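PDB 1W07: acyl-coa oxidase, which oxidises long- and medium-chain acyl-CoAs to 2-trans-enoyl-CoAs in the peroxisome, using FAD and passing the electrons to oxygen to give hydrogen peroxide. Local coordinates for residues M21-A26 / H30-S35; Y135-L140 / S144-L149; A295-V300 / D605-T610. The protein carries 1 engineered substitution. One frame throughout, in Å; residues are numbered along the deposited sequence.

Contact 1: M21-A26 / H30-S35; sequences MKIVWA and HAFEVS
With CG swung opposite the backbone N (chi1 170°), Phe32 carries its ring from helix 29-43 across to Lys22, Ile23 and Ala26. This is an alpha-alpha corner. Two consecutive helices, joined by a very short connection, turn through 94° between their short segment axes. The axes come within 8.4 Å. Ile23 answers with CG1 beside its own backbone N, and the tip of that branch reaches the ring. Its CD1 lies 3.7 Å from Phe32 CD2, in an oblique approach. Lys22 comes to another part of the same ring with its aliphatic chain, and its CB is 3.9 Å from Phe32 CE1. Beyond CG the chain is extended, and NZ pairs with Glu19 in a salt bridge. The side-chain carbons CB and CD meet the ring. No hydrogen bond links the two segments. The contact lies near the surface, in the N-terminal acyl-CoA oxidase region, away from the flavin site. Ala26 sits at the inside of the corner, where its small side chain allows a close approach. Its carbonyl O meets Ala31 CB at 3.4 Å. Its methyl lies at the edge of the Phe32 ring, near the ring plane, with Ala26 CB 3.4 Å from Phe32 CB.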
loop_
_atom_site.group_PDB
_atom_site.type_symbol
_atom_site.label_atom_id
_atom_site.label_comp_id
_atom_site.label_asym_id
_atom_site.label_seq_id
_atom_site.Cartn_x
_atom_site.Cartn_y
_atom_site.Cartn_z
ATOM N N MET B 21 -5.232 27.330 -14.793
ATOM C CA MET B 21 -4.934 26.472 -13.650
ATOM C C MET B 21 -3.573 25.809 -13.856
ATOM O O MET B 21 -2.875 25.515 -12.890
ATOM C CB MET B 21 -6.000 25.389 -13.485
ATOM C CG MET B 21 -5.854 24.597 -12.190
ATOM S SD MET B 21 -6.028 25.639 -10.727
ATOM C CE MET B 21 -7.792 25.487 -10.406
ATOM N N LYS B 22 -3.204 25.556 -15.114
ATOM C CA LYS B 22 -1.911 24.928 -15.422
ATOM C C LYS B 22 -0.770 25.798 -14.922
ATOM O O LYS B 22 0.246 25.293 -14.450
ATOM C CB LYS B 22 -1.738 24.712 -16.932
ATOM C CG LYS B 22 -2.582 23.572 -17.503
ATOM C CD LYS B 22 -2.320 23.369 -18.999
ATOM C CE LYS B 22 -3.043 22.122 -19.502
ATOM N NZ LYS B 22 -2.844 21.915 -20.963
ATOM N N ILE B 23 -0.932 27.114 -15.041
ATOM C CA ILE B 23 0.093 28.058 -14.590
ATOM C C ILE B 23 0.198 28.038 -13.064
ATOM O O ILE B 23 1.286 28.163 -12.504
ATOM C CB ILE B 23 -0.240 29.490 -15.042
ATOM C CG1 ILE B 23 -0.375 29.525 -16.572
ATOM C CG2 ILE B 23 0.834 30.461 -14.541
ATOM C CD1 ILE B 23 0.857 29.038 -17.302
ATOM N N VAL B 24 -0.940 27.897 -12.397
ATOM C CA VAL B 24 -0.965 27.841 -10.941
ATOM C C VAL B 24 -0.143 26.638 -10.464
ATOM O O VAL B 24 0.682 26.754 -9.557
ATOM C CB VAL B 24 -2.415 27.675 -10.407
ATOM C CG1 VAL B 24 -2.395 27.476 -8.900
ATOM C CG2 VAL B 24 -3.264 28.887 -10.781
ATOM N N TRP B 25 -0.374 25.485 -11.085
ATOM C CA TRP B 25 0.319 24.248 -10.716
ATOM C C TRP B 25 1.826 24.341 -10.945
ATOM O O TRP B 25 2.615 23.889 -10.112
ATOM C CB TRP B 25 -0.263 23.054 -11.499
ATOM C CG TRP B 25 0.351 21.722 -11.140
ATOM C CD1 TRP B 25 1.317 21.040 -11.826
ATOM C CD2 TRP B 25 0.074 20.951 -9.959
ATOM N NE1 TRP B 25 1.660 19.891 -11.139
ATOM C CE2 TRP B 25 0.911 19.816 -9.994
ATOM C CE3 TRP B 25 -0.802 21.114 -8.878
ATOM C CZ2 TRP B 25 0.901 18.845 -8.982
ATOM C CZ3 TRP B 25 -0.812 20.155 -7.875
ATOM C CH2 TRP B 25 0.038 19.030 -7.936
ATOM N N ALA B 26 2.210 24.936 -12.070
ATOM C CA ALA B 26 3.611 25.097 -12.428
ATOM C C ALA B 26 4.293 26.103 -11.515
ATOM O O ALA B 26 5.499 26.019 -11.277
ATOM C CB ALA B 26 3.733 25.549 -13.883
ATOM N N HIS B 30 6.977 30.875 -16.606
ATOM C CA HIS B 30 8.315 30.459 -17.001
ATOM C C HIS B 30 8.491 28.983 -16.670
ATOM O O HIS B 30 8.924 28.193 -17.512
ATOM C CB HIS B 30 9.373 31.269 -16.257
ATOM C CG HIS B 30 10.767 30.767 -16.461
ATOM N ND1 HIS B 30 11.424 30.859 -17.668
ATOM C CD2 HIS B 30 11.620 30.142 -15.614
ATOM C CE1 HIS B 30 12.624 30.315 -17.557
ATOM N NE2 HIS B 30 12.768 29.871 -16.321
ATOM N N ALA B 31 8.152 28.614 -15.439
ATOM C CA ALA B 31 8.285 27.231 -15.018
ATOM C C ALA B 31 7.438 26.347 -15.931
ATOM O O ALA B 31 7.910 25.329 -16.441
ATOM C CB ALA B 31 7.847 27.083 -13.550
ATOM N N PHE B 32 6.192 26.759 -16.157
ATOM C CA PHE B 32 5.283 25.996 -17.001
ATOM C C PHE B 32 5.831 25.787 -18.406
ATOM O O PHE B 32 5.791 24.666 -18.940
ATOM C CB PHE B 32 3.934 26.702 -17.110
ATOM C CG PHE B 32 3.022 26.100 -18.142
ATOM C CD1 PHE B 32 2.382 24.880 -17.908
ATOM C CD2 PHE B 32 2.836 26.728 -19.366
ATOM C CE1 PHE B 32 1.570 24.297 -18.888
ATOM C CE2 PHE B 32 2.031 26.156 -20.352
ATOM C CZ PHE B 32 1.397 24.940 -20.117
ATOM N N GLU B 33 6.327 26.867 -19.005
ATOM C CA GLU B 33 6.867 26.832 -20.364
ATOM C C GLU B 33 8.077 25.919 -20.504
ATOM O O GLU B 33 8.163 25.128 -21.437
ATOM C CB GLU B 33 7.240 28.253 -20.815
ATOM C CG GLU B 33 6.041 29.136 -21.139
ATOM C CD GLU B 33 6.439 30.478 -21.708
ATOM O OE1 GLU B 33 5.538 31.240 -22.126
ATOM O OE2 GLU B 33 7.654 30.788 -21.723
ATOM N N VAL B 34 9.020 26.048 -19.583
ATOM C CA VAL B 34 10.221 25.235 -19.632
ATOM C C VAL B 34 9.883 23.759 -19.425
ATOM O O VAL B 34 10.438 22.878 -20.082
ATOM C CB VAL B 34 11.240 25.685 -18.560
ATOM C CG1 VAL B 34 12.478 24.828 -18.632
ATOM C CG2 VAL B 34 11.610 27.147 -18.783
ATOM N N SER B 35 8.959 23.485 -18.513
ATOM C CA SER B 35 8.587 22.109 -18.238
ATOM C C SER B 35 7.820 21.497 -19.407
ATOM O O SER B 35 8.037 20.339 -19.779
ATOM C CB SER B 35 7.741 22.052 -16.972
ATOM O OG SER B 35 7.445 20.722 -16.637
#

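Contact 2: Y135-L140 / S144-L149; sequences YAQTEL and SNVQGL. With FAD (flavin-adenine dinucleotide), chain I.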
loop_
_atom_site.group_PDB
_atom_site.type_symbol
_atom_site.label_atom_id
_atom_site.label_comp_id
_atom_site.label_asym_id
_atom_site.label_seq_id
_atom_site.Cartn_x
_atom_site.Cartn_y
_atom_site.Cartn_z
ATOM N N TYR B 135 26.365 8.998 -2.094
ATOM C CA TYR B 135 26.291 9.388 -0.685
ATOM C C TYR B 135 26.276 8.122 0.173
ATOM O O TYR B 135 25.224 7.512 0.357
ATOM C CB TYR B 135 25.000 10.185 -0.458
ATOM C CG TYR B 135 24.938 10.954 0.833
ATOM C CD1 TYR B 135 25.593 12.178 0.967
ATOM C CD2 TYR B 135 24.235 10.456 1.935
ATOM C CE1 TYR B 135 25.551 12.881 2.160
ATOM C CE2 TYR B 135 24.193 11.162 3.131
ATOM C CZ TYR B 135 24.858 12.370 3.234
ATOM O OH TYR B 135 24.850 13.054 4.428
ATOM N N ALA B 136 27.431 7.736 0.710
ATOM C CA ALA B 136 27.520 6.519 1.509
ATOM C C ALA B 136 27.472 6.770 3.011
ATOM O O ALA B 136 28.504 6.882 3.682
ATOM C CB ALA B 136 28.775 5.740 1.138
ATOM N N GLN B 137 26.259 6.860 3.537
ATOM C CA GLN B 137 26.109 7.100 4.958
ATOM C C GLN B 137 25.539 5.861 5.651
ATOM O O GLN B 137 26.191 5.256 6.495
ATOM C CB GLN B 137 25.205 8.324 5.162
ATOM C CG GLN B 137 24.819 8.627 6.601
ATOM C CD GLN B 137 24.064 9.940 6.728
ATOM O OE1 GLN B 137 24.633 11.016 6.551
ATOM N NE2 GLN B 137 22.768 9.857 7.012
ATOM N N THR B 138 24.329 5.480 5.266
ATOM C CA THR B 138 23.650 4.337 5.860
ATOM C C THR B 138 24.444 3.029 5.829
ATOM O O THR B 138 25.171 2.742 4.880
ATOM C CB THR B 138 22.285 4.122 5.178
ATOM O OG1 THR B 138 21.488 5.291 5.388
ATOM C CG2 THR B 138 21.571 2.909 5.752
ATOM N N GLU B 139 24.284 2.242 6.887
ATOM C CA GLU B 139 24.949 0.955 7.004
ATOM C C GLU B 139 23.882 -0.090 7.302
ATOM O O GLU B 139 22.728 0.243 7.548
ATOM C CB GLU B 139 25.981 0.969 8.149
ATOM C CG GLU B 139 26.812 2.252 8.218
ATOM C CD GLU B 139 27.940 2.210 9.255
ATOM O OE1 GLU B 139 27.719 1.730 10.388
ATOM O OE2 GLU B 139 29.044 2.689 8.929
ATOM N N LEU B 140 24.282 -1.355 7.282
ATOM C CA LEU B 140 23.371 -2.451 7.576
ATOM C C LEU B 140 22.693 -2.240 8.920
ATOM O O LEU B 140 21.476 -2.372 9.046
ATOM C CB LEU B 140 24.119 -3.789 7.602
ATOM C CG LEU B 140 24.136 -4.580 6.292
ATOM C CD1 LEU B 140 25.116 -5.747 6.380
ATOM C CD2 LEU B 140 22.727 -5.079 6.001
ATOM N N SER B 144 18.416 5.481 10.403
ATOM C CA SER B 144 17.874 6.661 11.064
ATOM C C SER B 144 18.840 7.225 12.105
ATOM O O SER B 144 18.985 8.448 12.229
ATOM C CB SER B 144 16.531 6.332 11.731
ATOM O OG SER B 144 15.522 6.063 10.770
ATOM N N ASN B 145 19.492 6.344 12.861
ATOM C CA ASN B 145 20.433 6.788 13.886
ATOM C C ASN B 145 21.844 6.940 13.340
ATOM O O ASN B 145 22.709 6.084 13.565
ATOM C CB ASN B 145 20.452 5.809 15.066
ATOM C CG ASN B 145 21.431 6.236 16.145
ATOM O OD1 ASN B 145 21.659 7.432 16.347
ATOM N ND2 ASN B 145 22.006 5.269 16.843
ATOM N N VAL B 146 22.073 8.048 12.636
ATOM C CA VAL B 146 23.371 8.325 12.044
ATOM C C VAL B 146 24.497 8.350 13.070
ATOM O O VAL B 146 25.618 7.939 12.773
ATOM C CB VAL B 146 23.358 9.679 11.269
ATOM C CG1 VAL B 146 24.679 9.861 10.508
ATOM C CG2 VAL B 146 22.198 9.708 10.298
ATOM N N GLN B 147 24.208 8.823 14.278
ATOM C CA GLN B 147 25.242 8.893 15.308
ATOM C C GLN B 147 25.716 7.516 15.740
ATOM O O GLN B 147 26.709 7.393 16.461
ATOM C CB GLN B 147 24.734 9.679 16.516
ATOM C CG GLN B 147 24.410 11.135 16.191
ATOM C CD GLN B 147 25.596 11.873 15.589
ATOM O OE1 GLN B 147 26.656 11.961 16.206
ATOM N NE2 GLN B 147 25.421 12.402 14.380
ATOM N N GLY B 148 25.020 6.477 15.280
ATOM C CA GLY B 148 25.399 5.113 15.620
ATOM C C GLY B 148 26.252 4.424 14.564
ATOM O O GLY B 148 26.590 3.255 14.736
ATOM N N LEU B 149 26.596 5.124 13.480
ATOM C CA LEU B 149 27.429 4.533 12.425
ATOM C C LEU B 149 28.667 3.898 13.048
ATOM O O LEU B 149 29.236 4.462 13.989
ATOM C CB LEU B 149 27.869 5.592 11.407
ATOM C CG LEU B 149 26.746 6.253 10.607
ATOM C CD1 LEU B 149 27.347 7.189 9.564
ATOM C CD2 LEU B 149 25.878 5.174 9.955
HETATM P PA FAD I . 14.819 2.388 11.423
HETATM O O1A FAD I . 15.147 3.793 11.747
HETATM O O2A FAD I . 15.687 1.326 11.976
HETATM O O5B FAD I . 13.292 2.115 11.846
HETATM C C5B FAD I . 12.720 0.809 11.747
HETATM C C4B FAD I . 11.415 0.747 12.547
HETATM O O4B FAD I . 11.725 1.109 13.905
HETATM C C3B FAD I . 10.404 1.779 12.037
HETATM O O3B FAD I . 9.078 1.348 12.350
HETATM C C2B FAD I . 10.774 3.017 12.852
HETATM O O2B FAD I . 9.626 3.850 13.033
HETATM C C1B FAD I . 11.105 2.372 14.201
HETATM N N9A FAD I . 12.004 3.237 15.000
HETATM C C8A FAD I . 13.314 3.400 14.812
HETATM N N7A FAD I . 13.793 4.256 15.716
HETATM C C5A FAD I . 12.781 4.646 16.483
HETATM C C6A FAD I . 12.675 5.500 17.574
HETATM N N6A FAD I . 13.718 6.203 18.004
HETATM N N1A FAD I . 11.425 5.653 18.185
HETATM C C2A FAD I . 10.317 4.959 17.686
HETATM N N3A FAD I . 10.455 4.165 16.640
HETATM C C4A FAD I . 11.642 3.992 16.033
HETATM N N1 FAD I . 21.211 5.958 2.642
HETATM C C2 FAD I . 22.379 6.618 2.235
HETATM O O2 FAD I . 23.254 6.879 3.056
HETATM N N3 FAD I . 22.537 6.959 0.884
HETATM C C4 FAD I . 21.540 6.639 -0.047
HETATM O O4 FAD I . 21.676 6.975 -1.224
HETATM C C4X FAD I . 20.395 5.963 0.364
HETATM N N5 FAD I . 19.424 5.564 -0.567
HETATM C C5X FAD I . 18.279 4.869 -0.170
HETATM C C6 FAD I . 17.389 4.385 -1.122
HETATM C C7 FAD I . 16.312 3.596 -0.736
HETATM C C7M FAD I . 15.365 3.070 -1.813
HETATM C C8 FAD I . 16.118 3.293 0.617
HETATM C C8M FAD I . 14.940 2.428 1.070
HETATM C C9 FAD I . 17.005 3.789 1.565
HETATM C C9A FAD I . 18.088 4.577 1.187
HETATM N N10 FAD I . 19.030 5.024 2.124
HETATM C C10 FAD I . 20.224 5.631 1.701
HETATM C "C1'" FAD I . 18.848 4.763 3.574
HETATM C "C2'" FAD I . 17.816 5.734 4.155
HETATM O "O2'" FAD I . 18.194 7.081 3.862
HETATM C "C3'" FAD I . 17.590 5.589 5.663
HETATM O "O3'" FAD I . 18.829 5.775 6.352
HETATM C "C4'" FAD I . 17.015 4.223 6.046
HETATM O "O4'" FAD I . 16.118 3.734 5.046
HETATM C "C5'" FAD I . 16.281 4.348 7.381
HETATM O "O5'" FAD I . 15.582 3.140 7.680
HETATM P P FAD I . 16.051 2.194 8.890
HETATM O O1P FAD I . 16.247 0.841 8.327
HETATM O O2P FAD I . 17.179 2.845 9.594
HETATM O O3P FAD I . 14.747 2.205 9.828
#
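In the FAD pocket of the acyl-CoA dehydrogenase-type middle domain, the end of strand 133-136 and the loop after it bind the pyrimidine edge of the flavin. Residues 144-149 pack against this loop through Val146 and Leu149. Val146 stands across the Gln137 side chain at about a right angle, with CG2 3.3 Å from Gln137 NE2. CG of Gln137 is anti to the backbone N (chi1 174°) and the chain beyond is extended, which brings its amide to the valine. The amide oxygen OE1 receives Tyr135 OH from above the carbonyl plane. Leu149 inserts a methyl between two residues of the loop. Its CD2 is 3.5 Å from the Gln137 backbone O, and the same CD2 is 3.5 Å from Glu139 CG. The carboxylate of Glu139 is held by Lys173, Thr151 and the backbone N of Glu150.

At the flavin, Tyr135 O accepts a bond from FAD N3 at 2.8 Å. FAD O2 takes two N-H groups, from Gln137 N at 3.0 Å and from Thr138 N at 2.8 Å. The second is nearly straight, at 171°. Further along, Ser144 N binds the phosphate oxygen O2P of FAD. The second subunit also reaches the cofactor, through Arg310, Gln330 and Gly401. Thr138 OG1 links ring and ribityl chain: it accepts from FAD O3' and donates to FAD N1 at 2.8 Å.

Contact 3: A295-V300 / D605-T610; sequences ALSRAV and DAFNYT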
loop_
_atom_site.group_PDB
_atom_site.type_symbol
_atom_site.label_atom_id
_atom_site.label_comp_id
_atom_site.label_asym_id
_atom_site.label_seq_id
_atom_site.Cartn_x
_atom_site.Cartn_y
_atom_site.Cartn_z
ATOM N N ALA B 295 4.221 13.088 -7.335
ATOM C CA ALA B 295 3.759 11.705 -7.334
ATOM C C ALA B 295 2.261 11.578 -7.075
ATOM O O ALA B 295 1.570 10.810 -7.761
ATOM C CB ALA B 295 4.555 10.863 -6.301
ATOM N N LEU B 296 1.739 12.334 -6.109
ATOM C CA LEU B 296 0.320 12.220 -5.791
ATOM C C LEU B 296 -0.552 12.645 -6.954
ATOM O O LEU B 296 -1.510 11.948 -7.295
ATOM C CB LEU B 296 -0.029 13.028 -4.533
ATOM C CG LEU B 296 -1.466 12.910 -4.017
ATOM C CD1 LEU B 296 -1.831 11.443 -3.823
ATOM C CD2 LEU B 296 -1.618 13.677 -2.702
ATOM N N SER B 297 -0.222 13.779 -7.564
ATOM C CA SER B 297 -0.976 14.285 -8.712
ATOM C C SER B 297 -0.964 13.278 -9.863
ATOM O O SER B 297 -1.943 13.180 -10.601
ATOM C CB SER B 297 -0.385 15.609 -9.210
ATOM O OG SER B 297 0.956 15.461 -9.670
ATOM N N ARG B 298 0.124 12.522 -10.031
ATOM C CA ARG B 298 0.164 11.562 -11.136
ATOM C C ARG B 298 -0.883 10.488 -10.877
ATOM O O ARG B 298 -1.681 10.164 -11.768
ATOM C CB ARG B 298 1.539 10.901 -11.267
ATOM C CG ARG B 298 2.655 11.824 -11.760
ATOM C CD ARG B 298 4.039 11.151 -11.649
ATOM N NE ARG B 298 4.183 10.036 -12.578
ATOM C CZ ARG B 298 5.324 9.399 -12.825
ATOM N NH1 ARG B 298 6.442 9.740 -12.193
ATOM N NH2 ARG B 298 5.365 8.439 -13.748
ATOM N N ALA B 299 -0.881 9.938 -9.658
ATOM C CA ALA B 299 -1.820 8.892 -9.293
ATOM C C ALA B 299 -3.262 9.378 -9.389
ATOM O O ALA B 299 -4.111 8.691 -9.949
ATOM C CB ALA B 299 -1.513 8.374 -7.861
ATOM N N VAL B 300 -3.536 10.561 -8.849
ATOM C CA VAL B 300 -4.887 11.150 -8.882
ATOM C C VAL B 300 -5.354 11.408 -10.333
ATOM O O VAL B 300 -6.534 11.230 -10.653
ATOM C CB VAL B 300 -4.924 12.484 -8.083
ATOM C CG1 VAL B 300 -6.228 13.259 -8.362
ATOM C CG2 VAL B 300 -4.773 12.173 -6.578
ATOM N N ASP B 605 -6.103 17.690 -15.514
ATOM C CA ASP B 605 -5.490 18.046 -16.797
ATOM C C ASP B 605 -4.565 19.225 -16.519
ATOM O O ASP B 605 -3.581 19.447 -17.229
ATOM C CB ASP B 605 -6.533 18.477 -17.837
ATOM C CG ASP B 605 -7.413 17.335 -18.319
ATOM O OD1 ASP B 605 -6.969 16.164 -18.327
ATOM O OD2 ASP B 605 -8.568 17.629 -18.726
ATOM N N ALA B 606 -4.883 19.990 -15.479
ATOM C CA ALA B 606 -4.063 21.145 -15.112
ATOM C C ALA B 606 -2.614 20.744 -14.826
ATOM O O ALA B 606 -1.712 21.583 -14.871
ATOM C CB ALA B 606 -4.669 21.846 -13.904
ATOM N N PHE B 607 -2.398 19.466 -14.519
ATOM C CA PHE B 607 -1.054 18.949 -14.225
ATOM C C PHE B 607 -0.219 18.983 -15.504
ATOM O O PHE B 607 1.013 19.020 -15.459
ATOM C CB PHE B 607 -1.155 17.505 -13.705
ATOM C CG PHE B 607 -1.996 17.359 -12.456
ATOM C CD1 PHE B 607 -2.619 16.151 -12.150
ATOM C CD2 PHE B 607 -2.149 18.431 -11.574
ATOM C CE1 PHE B 607 -3.387 16.015 -10.975
ATOM C CE2 PHE B 607 -2.909 18.308 -10.406
ATOM C CZ PHE B 607 -3.530 17.094 -10.107
ATOM N N ASN B 608 -0.911 18.959 -16.642
ATOM C CA ASN B 608 -0.253 19.010 -17.941
ATOM C C ASN B 608 0.709 17.852 -18.221
ATOM O O ASN B 608 1.739 18.030 -18.877
ATOM C CB ASN B 608 0.486 20.341 -18.093
ATOM C CG ASN B 608 0.857 20.623 -19.516
ATOM O OD1 ASN B 608 0.019 20.517 -20.405
ATOM N ND2 ASN B 608 2.112 20.986 -19.750
ATOM N N TYR B 609 0.368 16.667 -17.731
ATOM C CA TYR B 609 1.202 15.483 -17.923
ATOM C C TYR B 609 1.005 14.860 -19.299
ATOM O O TYR B 609 -0.125 14.784 -19.790
ATOM C CB TYR B 609 0.869 14.434 -16.851
ATOM C CG TYR B 609 1.339 14.781 -15.458
ATOM C CD1 TYR B 609 0.598 14.401 -14.341
ATOM C CD2 TYR B 609 2.542 15.468 -15.249
ATOM C CE1 TYR B 609 1.038 14.694 -13.040
ATOM C CE2 TYR B 609 2.990 15.767 -13.943
ATOM C CZ TYR B 609 2.227 15.371 -12.847
ATOM O OH TYR B 609 2.643 15.625 -11.550
ATOM N N THR B 610 2.096 14.415 -19.917
ATOM C CA THR B 610 2.019 13.771 -21.229
ATOM C C THR B 610 1.678 12.302 -20.953
ATOM O O THR B 610 1.880 11.818 -19.835
ATOM C CB THR B 610 3.384 13.777 -21.967
ATOM O OG1 THR B 610 4.324 12.991 -21.219
ATOM C CG2 THR B 610 3.922 15.212 -22.142
#
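Phe607 and Tyr609, in the loop between helices 600-605 and 611-614, meet Ser297 and Arg298 of the long helix 278-309. The contact joins two all-helical regions of the acyl-CoA oxidase fold that lie far apart in sequence. A type I turn from Asp605 to Asn608 leads out of helix 600-605; Asn608 N bonds Asp605 O at 2.8 Å. The Asp605 carboxylate forms salt bridges with Arg11 and Arg305. Phe607 lays a ring face against the serine. Ser297 CB stands 3.5 Å from the Phe607 ring centroid, 13° off the ring normal, a CH-pi contact. Ser297 O also approaches Phe607 CE1, at 3.2 Å. With an alanine in place of Phe607, Ser297 CB is likely to lose its aromatic face and a gap to open beside Trp25, which meets this ring. Asn608 then takes a positive phi and turns the chain. At Tyr609, one ring face rests on Phe607 CB, and Arg298 CG comes to CE1 at 3.5 Å. The guanidinium group extends past the ring to a salt bridge with Asp94 and a cation-pi contact with Tyr613. Tyr609 OH lies 2.5 Å from Ser297 OG, which lies in the plane of the tyrosine ring, at its edge. Thr610 ends the loop as the N-cap of helix 611-614, bonding Tyr613 N. Ser297 OG (chi1 62°, between backbone N and carbonyl carbon) also reaches Ser293 O and Asn294 O, which compete for its one proton. The serine thus serves both rings, its carbon packing against Phe607, its hydroxyl probably linking Tyr609 to the helix backbone.

How the contacts relate
Along the chain contacts 1, 2 and 3 come in series. Contacts 1 and 3 are neighbours, with centres about 13 Å apart. Helix 18-26 lies beside both helix 278-309 and the 605-610 loop. Trp25 packs on Ser297, Met21 on Ala606, and Lys22 NZ makes a weak hydrogen bond to Asn608 OD1. The N-terminal region is thus packed onto helical parts from later in the sequence. Contact 2 lies on the other side of the chain's centre, about 38 Å from contact 1 and 35 Å from contact 3, centre to centre. It belongs to the strand-rich middle domain and touches neither. It forms part of the FAD site, whereas contacts 1 and 3 lie away from the annotated sites.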